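Local coordinates for mannosylglycerate hydrolase MGH1-like glycoside hydrolase domain-containing protein (Thermus thermophilus HB8, PDB 4WVA), which hydrolyses mannosylglycerate, a solute that thermophiles make under osmotic stress, to mannose and glycerate, and can also cleave glucosylglycerate, at residues P168-P173 with F230-V235; V110-Y115 with Y249-L254; I156-E161 with L208-L213. All coordinates share one frame; numbering follows the deposited sequence.

Followed from the N terminus, the chain of this (alpha/alpha)6-barrel enzyme meets residues 110-115 first, on helix 107-117. Their partner, 249-254 on helix 235-254, comes last, so interaction 2 closes a long loop within which the other two contacts are nested. Inside it, 156-161 waits for 208-213 on helix 201-216 (interaction 3), while 168-173 waits for 230-235 (interaction 1). The segments alternate, and these two loops therefore cross. Interactions 1 and 3 touch, Val232 O lying 2.8 Å from Ile156 N, and tie loop 156-161 and the turn leading into helix 171-175, near the probable active site, to helix 201-216 and strand 232-233. Interaction 2 joins two helices on the opposite side of the chain's centre.

Interaction 1 of 3, residues P168-P173 with F230-V235; sequences PAWDKP and FKVVDV
Trp170 and Asp234 meet at about a right angle, the rim of the indole turned to the carboxylate and the two planes 85° apart. Asp234 OD1 lies at the ring edge, near the indole plane and 3.5 Å from Trp170 CH2. Further along the same benzo rim, Val232 CG1 comes obliquely to within 3.5 Å of Trp170 CZ3. The two branches of Val232 divide their work: CG1, anti to the backbone N (chi1 168°), serves the tryptophan, whereas CG2 approaches Pro173 CB at 4.0 Å and also lies over one face of the Phe230 ring, displaced toward its rim. Phe230 in turn brings CE2 to 3.6 Å from Pro173 CB, and Trp170 CB sits at the phenyl edge, 4.0 Å from Phe230 CE2. Pro173 is thus set against both phenyl and valine, while Ala169 CB covers part of one indole face from within the tryptophan's own segment.

The contact presses the 3-10 turn 168-170 and the start of helix 171-175 against strand 232-233, whose backbone is paired to strand 283-288 nearby. It lies close to the catalytic centre: the Trp170 side chain is about 6 Å from that of Asp165, the probable proton donor. The hydrogen bonds of the polar ends go to residues outside the two segments. Trp170 NE1 bonds to Ser162 OG, and Asp234, the N-cap of helix 235-254, engages Gly236 N through OD1 and, weakly, Phe237 N through OD2.

No hydrogen bond joins the two segments, so shape and apolar burial hold them together. At the one polar meeting, a carboxylate oxygen faces C-H groups of the indole rim, which are probably slightly positive; a modest electrostatic attraction is therefore likely, and it costs Asp234 none of its capping bonds.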
loop_
_atom_site.group_PDB
_atom_site.type_symbol
_atom_site.label_atom_id
_atom_site.label_comp_id
_atom_site.label_asym_id
_atom_site.label_seq_id
_atom_site.Cartn_x
_atom_site.Cartn_y
_atom_site.Cartn_z
ATOM N N PRO A 168 24.923 -15.117 -8.964
ATOM C CA PRO A 168 25.882 -14.080 -9.395
ATOM C C PRO A 168 25.760 -12.782 -8.608
ATOM O O PRO A 168 26.716 -12.002 -8.555
ATOM C CB PRO A 168 25.542 -13.873 -10.869
ATOM C CG PRO A 168 24.963 -15.180 -11.283
ATOM C CD PRO A 168 24.110 -15.570 -10.102
ATOM N N ALA A 169 24.609 -12.548 -7.973
ATOM C CA ALA A 169 24.471 -11.386 -7.088
ATOM C C ALA A 169 25.532 -11.342 -5.992
ATOM O O ALA A 169 25.967 -10.254 -5.591
ATOM C CB ALA A 169 23.071 -11.347 -6.471
ATOM N N TRP A 170 25.999 -12.504 -5.526
ATOM C CA TRP A 170 26.942 -12.544 -4.404
ATOM C C TRP A 170 28.431 -12.450 -4.813
ATOM O O TRP A 170 29.295 -12.393 -3.929
ATOM C CB TRP A 170 26.743 -13.808 -3.553
ATOM C CG TRP A 170 25.300 -14.199 -3.272
ATOM C CD1 TRP A 170 24.817 -15.461 -3.191
ATOM C CD2 TRP A 170 24.181 -13.322 -3.054
ATOM N NE1 TRP A 170 23.466 -15.444 -2.923
ATOM C CE2 TRP A 170 23.049 -14.142 -2.844
ATOM C CE3 TRP A 170 24.021 -11.924 -3.028
ATOM C CZ2 TRP A 170 21.773 -13.618 -2.647
ATOM C CZ3 TRP A 170 22.756 -11.412 -2.833
ATOM C CH2 TRP A 170 21.653 -12.256 -2.636
ATOM N N ASP A 171 28.722 -12.397 -6.113
ATOM C CA ASP A 171 30.131 -12.400 -6.597
ATOM C C ASP A 171 30.953 -11.250 -6.013
ATOM O O ASP A 171 31.952 -11.485 -5.331
ATOM C CB ASP A 171 30.216 -12.354 -8.124
ATOM C CG ASP A 171 29.788 -13.648 -8.806
ATOM O OD1 ASP A 171 29.408 -14.648 -8.127
ATOM O OD2 ASP A 171 29.826 -13.650 -10.063
ATOM N N LYS A 172 30.533 -10.008 -6.240
ATOM C CA LYS A 172 31.271 -8.860 -5.672
ATOM C C LYS A 172 31.324 -8.835 -4.142
ATOM O O LYS A 172 32.396 -8.661 -3.566
ATOM C CB LYS A 172 30.765 -7.540 -6.250
ATOM C CG LYS A 172 30.958 -7.436 -7.746
ATOM C CD LYS A 172 30.849 -6.000 -8.249
ATOM C CE LYS A 172 30.889 -5.962 -9.768
ATOM N NZ LYS A 172 30.806 -4.572 -10.309
ATOM N N PRO A 173 30.181 -9.045 -3.451
ATOM C CA PRO A 173 30.292 -9.132 -2.000
ATOM C C PRO A 173 31.278 -10.224 -1.530
ATOM O O PRO A 173 32.030 -10.017 -0.586
ATOM C CB PRO A 173 28.865 -9.454 -1.556
ATOM C CG PRO A 173 27.996 -8.882 -2.638
ATOM C CD PRO A 173 28.778 -8.961 -3.915
ATOM N N PHE A 230 30.813 -10.005 4.696
ATOM C CA PHE A 230 29.693 -10.257 3.770
ATOM C C PHE A 230 28.445 -9.817 4.523
ATOM O O PHE A 230 28.112 -10.401 5.552
ATOM C CB PHE A 230 29.594 -11.751 3.413
ATOM C CG PHE A 230 28.542 -12.075 2.377
ATOM C CD1 PHE A 230 27.224 -12.302 2.743
ATOM C CD2 PHE A 230 28.872 -12.174 1.042
ATOM C CE1 PHE A 230 26.265 -12.617 1.787
ATOM C CE2 PHE A 230 27.928 -12.474 0.082
ATOM C CZ PHE A 230 26.616 -12.701 0.456
ATOM N N LYS A 231 27.804 -8.739 4.059
ATOM C CA LYS A 231 26.568 -8.223 4.654
ATOM C C LYS A 231 25.675 -7.751 3.517
ATOM O O LYS A 231 25.975 -6.751 2.848
ATOM C CB LYS A 231 26.855 -7.070 5.623
ATOM C CG LYS A 231 27.369 -7.516 6.972
ATOM C CD LYS A 231 27.332 -6.385 7.986
ATOM C CE LYS A 231 28.458 -5.389 7.787
ATOM N NZ LYS A 231 29.759 -5.942 8.264
ATOM N N VAL A 232 24.599 -8.498 3.266
ATOM C CA VAL A 232 23.771 -8.264 2.106
ATOM C C VAL A 232 22.301 -8.237 2.500
ATOM O O VAL A 232 21.863 -9.048 3.330
ATOM C CB VAL A 232 24.006 -9.383 1.076
ATOM C CG1 VAL A 232 22.967 -9.367 -0.020
ATOM C CG2 VAL A 232 25.396 -9.235 0.489
ATOM N N VAL A 233 21.558 -7.285 1.932
ATOM C CA VAL A 233 20.102 -7.333 1.978
ATOM C C VAL A 233 19.664 -8.105 0.734
ATOM O O VAL A 233 19.678 -7.585 -0.382
ATOM C CB VAL A 233 19.445 -5.935 2.032
ATOM C CG1 VAL A 233 17.928 -6.065 1.943
ATOM C CG2 VAL A 233 19.861 -5.213 3.315
ATOM N N ASP A 234 19.273 -9.367 0.939
ATOM C CA ASP A 234 18.844 -10.247 -0.125
ATOM C C ASP A 234 17.359 -10.013 -0.429
ATOM O O ASP A 234 16.498 -10.159 0.460
ATOM C CB ASP A 234 19.085 -11.707 0.287
ATOM C CG ASP A 234 18.502 -12.718 -0.698
ATOM O OD1 ASP A 234 18.281 -12.396 -1.886
ATOM O OD2 ASP A 234 18.250 -13.869 -0.251
ATOM N N VAL A 235 17.054 -9.692 -1.675
ATOM C CA VAL A 235 15.668 -9.497 -2.066
ATOM C C VAL A 235 14.838 -10.766 -1.862
ATOM O O VAL A 235 13.681 -10.697 -1.443
ATOM C CB VAL A 235 15.519 -8.956 -3.512
ATOM C CG1 VAL A 235 16.076 -9.913 -4.559
ATOM C CG2 VAL A 235 14.071 -8.632 -3.805
#

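Interaction 2 of 3, residues V110-Y115 with Y249-L254; sequences VVRYLY and YALAVL
The guanidinium of Arg112 is gripped by several polar partners while its flat face rests on Ala250. NE makes a salt bridge to Glu116, NH1 another to Asp247, and NH2 donates to the carbonyl of Ala275 of the second subunit. Ala250 CB stands over the centre of the group, 3.4 Å from Arg112 CZ. A fully extended side chain, with chi1 at 177°, carries the guanidinium across to the other helix, and three differently placed acceptors probably fix its rotation.

Beside the guanidinium the packing is apolar, and Leu251 is its wedge. Its CD1 methyl lies 3.9 Å from Val111 CG1 and equally far from Arg112 N, whereas the CD2 methyl approaches Tyr115 CD2 at 3.8 Å. The leucine and tyrosine side chains slide past each other in opposite directions, and the same methyl also lies against Tyr115 CB. One turn later Leu254 CD1 arrives at the edge of the tyrosine ring, 4.1 Å from Tyr115 CE2. The phenol OH bonds to Gly292 O of the second subunit, whose Trp287 also packs on Ala250 and Leu254, so that this helix pair also lines a subunit interface.

Helices 107-117 and 235-254 run in the same general direction here, their local axes 9.9 Å apart at closest approach and inclined by 40°. Such side-by-side packing of similarly directed helices, through alanine, valine and leucine side chains set against a tyrosine ring and an arginine, is consistent with the wall of an (alpha/alpha)6 barrel.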
loop_
_atom_site.group_PDB
_atom_site.type_symbol
_atom_site.label_atom_id
_atom_site.label_comp_id
_atom_site.label_asym_id
_atom_site.label_seq_id
_atom_site.Cartn_x
_atom_site.Cartn_y
_atom_site.Cartn_z
ATOM N N VAL A 110 3.813 -21.732 5.103
ATOM C CA VAL A 110 3.422 -23.130 5.016
ATOM C C VAL A 110 2.567 -23.511 6.224
ATOM O O VAL A 110 1.557 -24.189 6.080
ATOM C CB VAL A 110 4.637 -24.060 4.812
ATOM C CG1 VAL A 110 4.207 -25.516 4.891
ATOM C CG2 VAL A 110 5.323 -23.767 3.487
ATOM N N VAL A 111 2.952 -23.054 7.411
ATOM C CA VAL A 111 2.166 -23.348 8.609
ATOM C C VAL A 111 0.731 -22.784 8.493
ATOM O O VAL A 111 -0.241 -23.456 8.876
ATOM C CB VAL A 111 2.878 -22.884 9.892
ATOM C CG1 VAL A 111 1.944 -22.994 11.076
ATOM C CG2 VAL A 111 4.145 -23.714 10.145
ATOM N N ARG A 112 0.582 -21.576 7.962
ATOM C CA ARG A 112 -0.758 -21.002 7.784
ATOM C C ARG A 112 -1.595 -21.909 6.868
ATOM O O ARG A 112 -2.767 -22.186 7.130
ATOM C CB ARG A 112 -0.699 -19.589 7.212
ATOM C CG ARG A 112 -2.095 -19.031 6.971
ATOM C CD ARG A 112 -2.072 -17.646 6.351
ATOM N NE ARG A 112 -3.438 -17.165 6.129
ATOM C CZ ARG A 112 -3.748 -15.979 5.598
ATOM N NH1 ARG A 112 -2.809 -15.135 5.221
ATOM N NH2 ARG A 112 -5.025 -15.643 5.433
ATOM N N TYR A 113 -0.999 -22.364 5.785
ATOM C CA TYR A 113 -1.693 -23.249 4.862
ATOM C C TYR A 113 -2.096 -24.567 5.533
ATOM O O TYR A 113 -3.258 -25.002 5.430
ATOM C CB TYR A 113 -0.851 -23.566 3.622
ATOM C CG TYR A 113 -1.620 -24.411 2.661
ATOM C CD1 TYR A 113 -2.517 -23.826 1.780
ATOM C CD2 TYR A 113 -1.518 -25.799 2.687
ATOM C CE1 TYR A 113 -3.257 -24.597 0.925
ATOM C CE2 TYR A 113 -2.274 -26.575 1.842
ATOM C CZ TYR A 113 -3.126 -25.965 0.959
ATOM O OH TYR A 113 -3.872 -26.741 0.104
ATOM N N LEU A 114 -1.158 -25.207 6.223
ATOM C CA LEU A 114 -1.496 -26.440 6.964
ATOM C C LEU A 114 -2.617 -26.184 7.967
ATOM O O LEU A 114 -3.549 -26.993 8.097
ATOM C CB LEU A 114 -0.288 -27.033 7.670
ATOM C CG LEU A 114 0.898 -27.423 6.783
ATOM C CD1 LEU A 114 1.995 -27.998 7.653
ATOM C CD2 LEU A 114 0.509 -28.385 5.660
ATOM N N TYR A 115 -2.528 -25.055 8.667
ATOM C CA TYR A 115 -3.523 -24.726 9.679
ATOM C C TYR A 115 -4.920 -24.556 9.085
ATOM O O TYR A 115 -5.904 -25.090 9.604
ATOM C CB TYR A 115 -3.127 -23.480 10.493
ATOM C CG TYR A 115 -4.222 -23.094 11.448
ATOM C CD1 TYR A 115 -4.563 -23.935 12.506
ATOM C CD2 TYR A 115 -4.968 -21.938 11.270
ATOM C CE1 TYR A 115 -5.569 -23.606 13.382
ATOM C CE2 TYR A 115 -5.995 -21.605 12.138
ATOM C CZ TYR A 115 -6.295 -22.448 13.202
ATOM O OH TYR A 115 -7.310 -22.155 14.093
ATOM N N TYR A 249 0.862 -13.052 10.934
ATOM C CA TYR A 249 -0.174 -12.146 11.420
ATOM C C TYR A 249 -1.545 -12.837 11.381
ATOM O O TYR A 249 -2.304 -12.826 12.349
ATOM C CB TYR A 249 -0.199 -10.860 10.584
ATOM C CG TYR A 249 -1.450 -10.044 10.853
ATOM C CD1 TYR A 249 -1.483 -9.114 11.889
ATOM C CD2 TYR A 249 -2.601 -10.232 10.106
ATOM C CE1 TYR A 249 -2.632 -8.394 12.175
ATOM C CE2 TYR A 249 -3.762 -9.517 10.387
ATOM C CZ TYR A 249 -3.766 -8.604 11.419
ATOM O OH TYR A 249 -4.932 -7.902 11.683
ATOM N N ALA A 250 -1.866 -13.449 10.243
ATOM C CA ALA A 250 -3.159 -14.102 10.086
ATOM C C ALA A 250 -3.325 -15.220 11.098
ATOM O O ALA A 250 -4.357 -15.329 11.753
ATOM C CB ALA A 250 -3.328 -14.616 8.659
ATOM N N LEU A 251 -2.290 -16.039 11.252
ATOM C CA LEU A 251 -2.280 -17.079 12.315
ATOM C C LEU A 251 -2.513 -16.499 13.699
ATOM O O LEU A 251 -3.321 -17.030 14.450
ATOM C CB LEU A 251 -0.966 -17.854 12.316
ATOM C CG LEU A 251 -0.815 -18.916 11.257
ATOM C CD1 LEU A 251 0.656 -19.271 11.083
ATOM C CD2 LEU A 251 -1.657 -20.142 11.619
ATOM N N ALA A 252 -1.811 -15.421 14.034
ATOM C CA ALA A 252 -1.982 -14.764 15.328
ATOM C C ALA A 252 -3.438 -14.371 15.564
ATOM O O ALA A 252 -3.999 -14.625 16.638
ATOM C CB ALA A 252 -1.096 -13.536 15.431
ATOM N N VAL A 253 -4.050 -13.740 14.568
ATOM C CA VAL A 253 -5.435 -13.287 14.741
ATOM C C VAL A 253 -6.361 -14.491 14.897
ATOM O O VAL A 253 -7.236 -14.491 15.786
ATOM C CB VAL A 253 -5.919 -12.363 13.599
ATOM C CG1 VAL A 253 -7.378 -11.992 13.805
ATOM C CG2 VAL A 253 -5.085 -11.093 13.555
ATOM N N LEU A 254 -6.200 -15.493 14.038
ATOM C CA LEU A 254 -7.044 -16.695 14.089
ATOM C C LEU A 254 -6.929 -17.452 15.410
ATOM O O LEU A 254 -7.935 -17.973 15.915
ATOM C CB LEU A 254 -6.756 -17.612 12.911
ATOM C CG LEU A 254 -7.200 -17.071 11.542
ATOM C CD1 LEU A 254 -6.623 -17.893 10.430
ATOM C CD2 LEU A 254 -8.723 -17.047 11.433
#

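Interaction 3 of 3, residues I156-E161 with L208-L213; sequences IVHPWE and LSLLYL
Leu210 is the bump and the bend at 157-159 the hollow that receives it. Its CD1 methyl enters a recess bounded by Val157 O, Pro159 CD and the face of the His158 ring, lying 3.8 Å from Pro159 CD. Over the imidazole it makes a CH-pi contact, 4.1 Å from the ring centroid and 20° off the normal, while Leu210 CB presses on His158 CD2 at 3.5 Å.

The ring is held on two sides. Trp160 N donates to His158 ND1 in the ring plane (3.1 Å, nearly straight at 163°), and NE2 bonds to the carbonyl of Tyr207. With CG anti to the backbone N (chi1 -161°), the imidazole is swung toward helix 201-216. Replacing the imidazole by the methyl of an alanine would probably open a gap under Leu210 CD1 and leave Trp160 N and the Tyr207 carbonyl without these mates.

A second fit is made by the benzo end of Trp160, which reaches two leucines one turn apart, its CH2 4.1 Å from Leu208 CD2, with Leu211 CD1 at its edge. Trp160 also touches Asp165, the probable proton donor, and its side chain comes within about 5 Å of a bound Tris molecule.

Chemically, then, the segments meet without a hydrogen bond between them, a leucine methyl set against an imidazole face, a proline ring and a carbonyl oxygen, while the histidine, probably protonated at NE2, bridges loop and helix through its ring nitrogens.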
loop_
_atom_site.group_PDB
_atom_site.type_symbol
_atom_site.label_atom_id
_atom_site.label_comp_id
_atom_site.label_asym_id
_atom_site.label_seq_id
_atom_site.Cartn_x
_atom_site.Cartn_y
_atom_site.Cartn_z
ATOM N N ILE A 156 21.616 -10.876 5.483
ATOM C CA ILE A 156 22.288 -12.175 5.505
ATOM C C ILE A 156 23.794 -11.936 5.569
ATOM O O ILE A 156 24.328 -11.005 4.944
ATOM C CB ILE A 156 21.902 -13.102 4.337
ATOM C CG1 ILE A 156 22.183 -12.485 2.964
ATOM C CG2 ILE A 156 20.440 -13.537 4.472
ATOM C CD1 ILE A 156 22.116 -13.467 1.810
ATOM N N VAL A 157 24.474 -12.787 6.341
ATOM C CA VAL A 157 25.921 -12.719 6.499
ATOM C C VAL A 157 26.649 -13.850 5.776
ATOM O O VAL A 157 27.883 -13.891 5.778
ATOM C CB VAL A 157 26.297 -12.668 7.995
ATOM C CG1 VAL A 157 25.708 -11.399 8.627
ATOM C CG2 VAL A 157 25.820 -13.911 8.736
ATOM N N HIS A 158 25.898 -14.737 5.119
ATOM C CA HIS A 158 26.493 -15.815 4.370
ATOM C C HIS A 158 25.621 -16.069 3.147
ATOM O O HIS A 158 24.407 -16.129 3.312
ATOM C CB HIS A 158 26.563 -17.073 5.245
ATOM C CG HIS A 158 27.547 -18.081 4.748
ATOM N ND1 HIS A 158 27.401 -18.712 3.537
ATOM C CD2 HIS A 158 28.715 -18.526 5.269
ATOM C CE1 HIS A 158 28.443 -19.503 3.320
ATOM N NE2 HIS A 158 29.246 -19.419 4.370
ATOM N N PRO A 159 26.217 -16.247 1.960
ATOM C CA PRO A 159 25.407 -16.544 0.764
ATOM C C PRO A 159 24.505 -17.786 0.931
ATOM O O PRO A 159 23.429 -17.864 0.318
ATOM C CB PRO A 159 26.453 -16.747 -0.339
ATOM C CG PRO A 159 27.740 -17.004 0.385
ATOM C CD PRO A 159 27.655 -16.180 1.628
ATOM N N TRP A 160 24.923 -18.752 1.746
ATOM C CA TRP A 160 24.092 -19.931 2.046
ATOM C C TRP A 160 22.725 -19.544 2.603
ATOM O O TRP A 160 21.745 -20.269 2.384
ATOM C CB TRP A 160 24.775 -20.904 3.027
ATOM C CG TRP A 160 25.792 -21.831 2.378
ATOM C CD1 TRP A 160 25.754 -22.294 1.112
ATOM C CD2 TRP A 160 26.936 -22.453 2.998
ATOM N NE1 TRP A 160 26.815 -23.149 0.878
ATOM C CE2 TRP A 160 27.561 -23.249 2.019
ATOM C CE3 TRP A 160 27.504 -22.391 4.278
ATOM C CZ2 TRP A 160 28.722 -23.986 2.278
ATOM C CZ3 TRP A 160 28.669 -23.109 4.526
ATOM C CH2 TRP A 160 29.253 -23.899 3.536
ATOM N N GLU A 161 22.652 -18.418 3.319
ATOM C CA GLU A 161 21.396 -18.015 3.949
ATOM C C GLU A 161 20.324 -17.554 2.961
ATOM O O GLU A 161 19.131 -17.570 3.297
ATOM C CB GLU A 161 21.626 -16.927 4.982
ATOM C CG GLU A 161 22.548 -17.349 6.102
ATOM C CD GLU A 161 22.625 -16.325 7.199
ATOM O OE1 GLU A 161 22.398 -16.687 8.366
ATOM O OE2 GLU A 161 22.880 -15.147 6.878
ATOM N N LEU A 208 33.639 -21.185 3.433
ATOM C CA LEU A 208 34.287 -21.736 4.620
ATOM C C LEU A 208 34.982 -20.664 5.453
ATOM O O LEU A 208 34.904 -20.681 6.678
ATOM C CB LEU A 208 35.244 -22.890 4.250
ATOM C CG LEU A 208 34.601 -24.284 4.277
ATOM C CD1 LEU A 208 34.275 -24.695 5.704
ATOM C CD2 LEU A 208 33.352 -24.368 3.419
ATOM N N SER A 209 35.620 -19.713 4.786
ATOM C CA SER A 209 36.211 -18.559 5.493
ATOM C C SER A 209 35.185 -17.864 6.395
ATOM O O SER A 209 35.450 -17.553 7.570
ATOM C CB SER A 209 36.809 -17.568 4.504
ATOM O OG SER A 209 37.278 -16.412 5.183
ATOM N N LEU A 210 33.989 -17.635 5.858
ATOM C CA LEU A 210 32.924 -17.032 6.654
ATOM C C LEU A 210 32.516 -17.901 7.831
ATOM O O LEU A 210 32.368 -17.410 8.954
ATOM C CB LEU A 210 31.704 -16.708 5.774
ATOM C CG LEU A 210 31.838 -15.542 4.775
ATOM C CD1 LEU A 210 30.667 -15.515 3.791
ATOM C CD2 LEU A 210 31.954 -14.207 5.484
ATOM N N LEU A 211 32.345 -19.200 7.586
ATOM C CA LEU A 211 32.019 -20.151 8.632
ATOM C C LEU A 211 33.045 -20.072 9.759
ATOM O O LEU A 211 32.679 -19.988 10.933
ATOM C CB LEU A 211 31.950 -21.582 8.069
ATOM C CG LEU A 211 31.361 -22.694 8.965
ATOM C CD1 LEU A 211 31.009 -23.915 8.132
ATOM C CD2 LEU A 211 32.289 -23.108 10.105
ATOM N N TYR A 212 34.327 -20.102 9.391
ATOM C CA TYR A 212 35.403 -20.089 10.389
ATOM C C TYR A 212 35.390 -18.797 11.192
ATOM O O TYR A 212 35.602 -18.821 12.404
ATOM C CB TYR A 212 36.779 -20.311 9.747
ATOM C CG TYR A 212 36.973 -21.674 9.102
ATOM C CD1 TYR A 212 36.459 -22.826 9.686
ATOM C CD2 TYR A 212 37.679 -21.809 7.910
ATOM C CE1 TYR A 212 36.634 -24.067 9.103
ATOM C CE2 TYR A 212 37.855 -23.050 7.321
ATOM C CZ TYR A 212 37.329 -24.170 7.929
ATOM O OH TYR A 212 37.493 -25.411 7.360
ATOM N N LEU A 213 35.121 -17.671 10.535
ATOM C CA LEU A 213 34.974 -16.401 11.254
ATOM C C LEU A 213 33.831 -16.491 12.274
ATOM O O LEU A 213 33.996 -16.142 13.439
ATOM C CB LEU A 213 34.738 -15.232 10.287
ATOM C CG LEU A 213 34.401 -13.885 10.934
ATOM C CD1 LEU A 213 35.598 -13.422 11.772
ATOM C CD2 LEU A 213 34.011 -12.847 9.906
#